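Local coordinates for protein uncharacterized esterase YxiM (Bacillus subtilis, PDB 2O14) that is an uncharacterised member of the GDSL lipolytic enzyme family, probably hydrolysing ester bonds, and carries a galactose-binding-like domain beside its hydrolase domain, at residues A[227-230]-A[231-234]. Sequence-based numbering, arbitrary orientation.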
ATOM      1  N   TYR A 227       2.973 -10.691  -7.880  1.00 21.33           N
ATOM      2  CA  TYR A 227       4.380 -10.848  -7.523  1.00 23.54           C
ATOM      3  C   TYR A 227       4.721 -11.733  -6.330  1.00 23.36           C
ATOM      4  O   TYR A 227       5.834 -12.251  -6.251  1.00 24.69           O
ATOM      5  CB  TYR A 227       5.001  -9.469  -7.281  1.00 20.96           C
ATOM      6  CG  TYR A 227       4.806  -8.496  -8.416  1.00 21.10           C
ATOM      7  CD1 TYR A 227       5.472  -8.665  -9.629  1.00 18.68           C
ATOM      8  CD2 TYR A 227       3.961  -7.394  -8.276  1.00 21.95           C
ATOM      9  CE1 TYR A 227       5.307  -7.755 -10.677  1.00 19.48           C
ATOM     10  CE2 TYR A 227       3.787  -6.477  -9.325  1.00 21.95           C
ATOM     11  CZ  TYR A 227       4.464  -6.664 -10.518  1.00 18.98           C
ATOM     12  OH  TYR A 227       4.308  -5.763 -11.551  1.00 20.27           O
ATOM     13  N   ILE A 228       3.791 -11.910  -5.399  1.00 23.17           N
ATOM     14  CA  ILE A 228       4.080 -12.721  -4.218  1.00 22.67           C
ATOM     15  C   ILE A 228       4.534 -14.135  -4.589  1.00 22.05           C
ATOM     16  O   ILE A 228       3.974 -14.770  -5.478  1.00 22.73           O
ATOM     17  CB  ILE A 228       2.858 -12.768  -3.267  1.00 18.27           C
ATOM     18  CG1 ILE A 228       3.321 -13.106  -1.848  1.00 16.86           C
ATOM     19  CG2 ILE A 228       1.845 -13.778  -3.767  1.00 16.83           C
ATOM     20  CD1 ILE A 228       2.259 -12.873  -0.778  1.00 16.28           C
ATOM     21  N   LYS A 229       5.566 -14.616  -3.904  1.00 22.01           N
ATOM     22  CA  LYS A 229       6.122 -15.939  -4.171  1.00 23.77           C
ATOM     23  C   LYS A 229       6.707 -16.567  -2.907  1.00 24.66           C
ATOM     24  O   LYS A 229       6.683 -15.963  -1.834  1.00 23.78           O
ATOM     25  CB  LYS A 229       7.217 -15.833  -5.235  1.00 26.30           C
ATOM     26  CG  LYS A 229       8.322 -14.842  -4.893  1.00 29.39           C
ATOM     27  CD  LYS A 229       9.388 -14.793  -5.989  1.00 32.04           C
ATOM     28  CE  LYS A 229      10.385 -13.669  -5.748  1.00 33.22           C
ATOM     29  NZ  LYS A 229      11.074 -13.794  -4.441  1.00 35.24           N
ATOM     30  N   PRO A 230       7.240 -17.796  -3.017  1.00 29.29           N
ATOM     31  CA  PRO A 230       7.817 -18.437  -1.833  1.00 28.46           C
ATOM     32  C   PRO A 230       8.857 -17.530  -1.182  1.00 28.34           C
ATOM     33  O   PRO A 230       9.694 -16.930  -1.864  1.00 26.81           O
ATOM     34  CB  PRO A 230       8.432 -19.713  -2.401  1.00 32.57           C
ATOM     35  CG  PRO A 230       7.490 -20.063  -3.503  1.00 33.92           C
ATOM     36  CD  PRO A 230       7.249 -18.720  -4.168  1.00 32.30           C
ATOM     37  N   GLY A 231       8.789 -17.429   0.140  1.00 27.47           N
ATOM     38  CA  GLY A 231       9.725 -16.596   0.866  1.00 27.27           C
ATOM     39  C   GLY A 231       9.066 -15.329   1.371  1.00 27.61           C
ATOM     40  O   GLY A 231       9.461 -14.790   2.409  1.00 26.90           O
ATOM     41  N   ASP A 232       8.059 -14.856   0.640  1.00 24.05           N
ATOM     42  CA  ASP A 232       7.344 -13.642   1.016  1.00 25.60           C
ATOM     43  C   ASP A 232       6.269 -13.899   2.071  1.00 25.73           C
ATOM     44  O   ASP A 232       5.925 -15.044   2.374  1.00 25.92           O
ATOM     45  CB  ASP A 232       6.671 -13.002  -0.206  1.00 25.90           C
ATOM     46  CG  ASP A 232       7.660 -12.606  -1.287  1.00 25.40           C
ATOM     47  OD1 ASP A 232       8.798 -12.213  -0.950  1.00 24.97           O
ATOM     48  OD2 ASP A 232       7.287 -12.672  -2.476  1.00 24.69           O
ATOM     49  N   TYR A 233       5.738 -12.811   2.618  1.00 26.30           N
ATOM     50  CA  TYR A 233       4.682 -12.884   3.615  1.00 26.11           C
ATOM     51  C   TYR A 233       3.534 -11.965   3.219  1.00 25.14           C
ATOM     52  O   TYR A 233       3.754 -10.844   2.748  1.00 24.80           O
ATOM     53  CB  TYR A 233       5.207 -12.467   4.993  1.00 23.86           C
ATOM     54  CG  TYR A 233       6.050 -13.516   5.672  1.00 25.89           C
ATOM     55  CD1 TYR A 233       5.485 -14.703   6.129  1.00 26.78           C
ATOM     56  CD2 TYR A 233       7.413 -13.319   5.870  1.00 27.81           C
ATOM     57  CE1 TYR A 233       6.258 -15.672   6.770  1.00 28.47           C
ATOM     58  CE2 TYR A 233       8.197 -14.281   6.510  1.00 29.58           C
ATOM     59  CZ  TYR A 233       7.611 -15.455   6.958  1.00 29.71           C
ATOM     60  OH  TYR A 233       8.384 -16.405   7.591  1.00 31.49           O
ATOM     61  N   PHE A 234       2.309 -12.456   3.379  1.00 23.06           N
ATOM     62  CA  PHE A 234       1.125 -11.655   3.100  1.00 22.29           C
ATOM     63  C   PHE A 234       0.572 -11.335   4.481  1.00 23.03           C
ATOM     64  O   PHE A 234      -0.028 -12.193   5.127  1.00 23.48           O
ATOM     65  CB  PHE A 234       0.098 -12.447   2.287  1.00 20.67           C
ATOM     66  CG  PHE A 234      -1.224 -11.738   2.114  1.00 21.17           C
ATOM     67  CD1 PHE A 234      -1.276 -10.359   1.900  1.00 18.77           C
ATOM     68  CD2 PHE A 234      -2.419 -12.457   2.123  1.00 20.48           C
ATOM     69  CE1 PHE A 234      -2.500  -9.703   1.695  1.00 21.05           C
ATOM     70  CE2 PHE A 234      -3.650 -11.812   1.916  1.00 22.40           C
ATOM     71  CZ  PHE A 234      -3.687 -10.432   1.701  1.00 22.00           C
TER
HETATM   72  O   HOH W   1       7.821 -10.839  -4.195  1.00 24.62           O
HETATM   73  O   HOH W   2      10.741 -14.190  -1.771  1.00 36.41           O
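Asp232 folds its carboxylate back over the tight turn that begins at Lys229, reaching the amide of that residue. Asp232 CB lies 3.7 Å from Ile228 CG1, the two side chains running past each other in opposite senses. With chi1 at -60°, CG of Asp232 sits beside the residue's own backbone N and opposite its carbonyl carbon, which brings OD2 to the amide of Lys229. Lys229 N donates to Asp232 OD2 at 3.0 Å, on the anti side of the carboxylate and 26° out of its plane. A water that also donates to Tyr227 O gives Asp232 OD2 a second bond, 2.6 Å from the water oxygen to Asp232 OD2. OD1 takes the backbone N of Thr164 and a second water, which donates to Pro230 O as well and accepts from Lys229 NZ. Lys229 NZ stays 4.4 Å from Asp232 OD2, beyond a salt bridge, and this second water links NZ to OD1 instead.

In the return direction, Asp232 N donates to Lys229 O at 3.0 Å, closing a type II beta turn. Gly231 occupies its third position with a positive phi, 107°, as is common for glycine in such turns. Beyond CG1, Ile228 CD1 lies 3.8 Å from Phe234 CB, and both residues pack on Val265 of helix 251-266. Reciprocal Asp232–Lys229 bonds, one from the backbone and one to the side chain, thus brace the turn that leads from helix 220-225 into strand 233-237, the central strand of the parallel sheet in this SGNH-hydrolase alpha/beta fold.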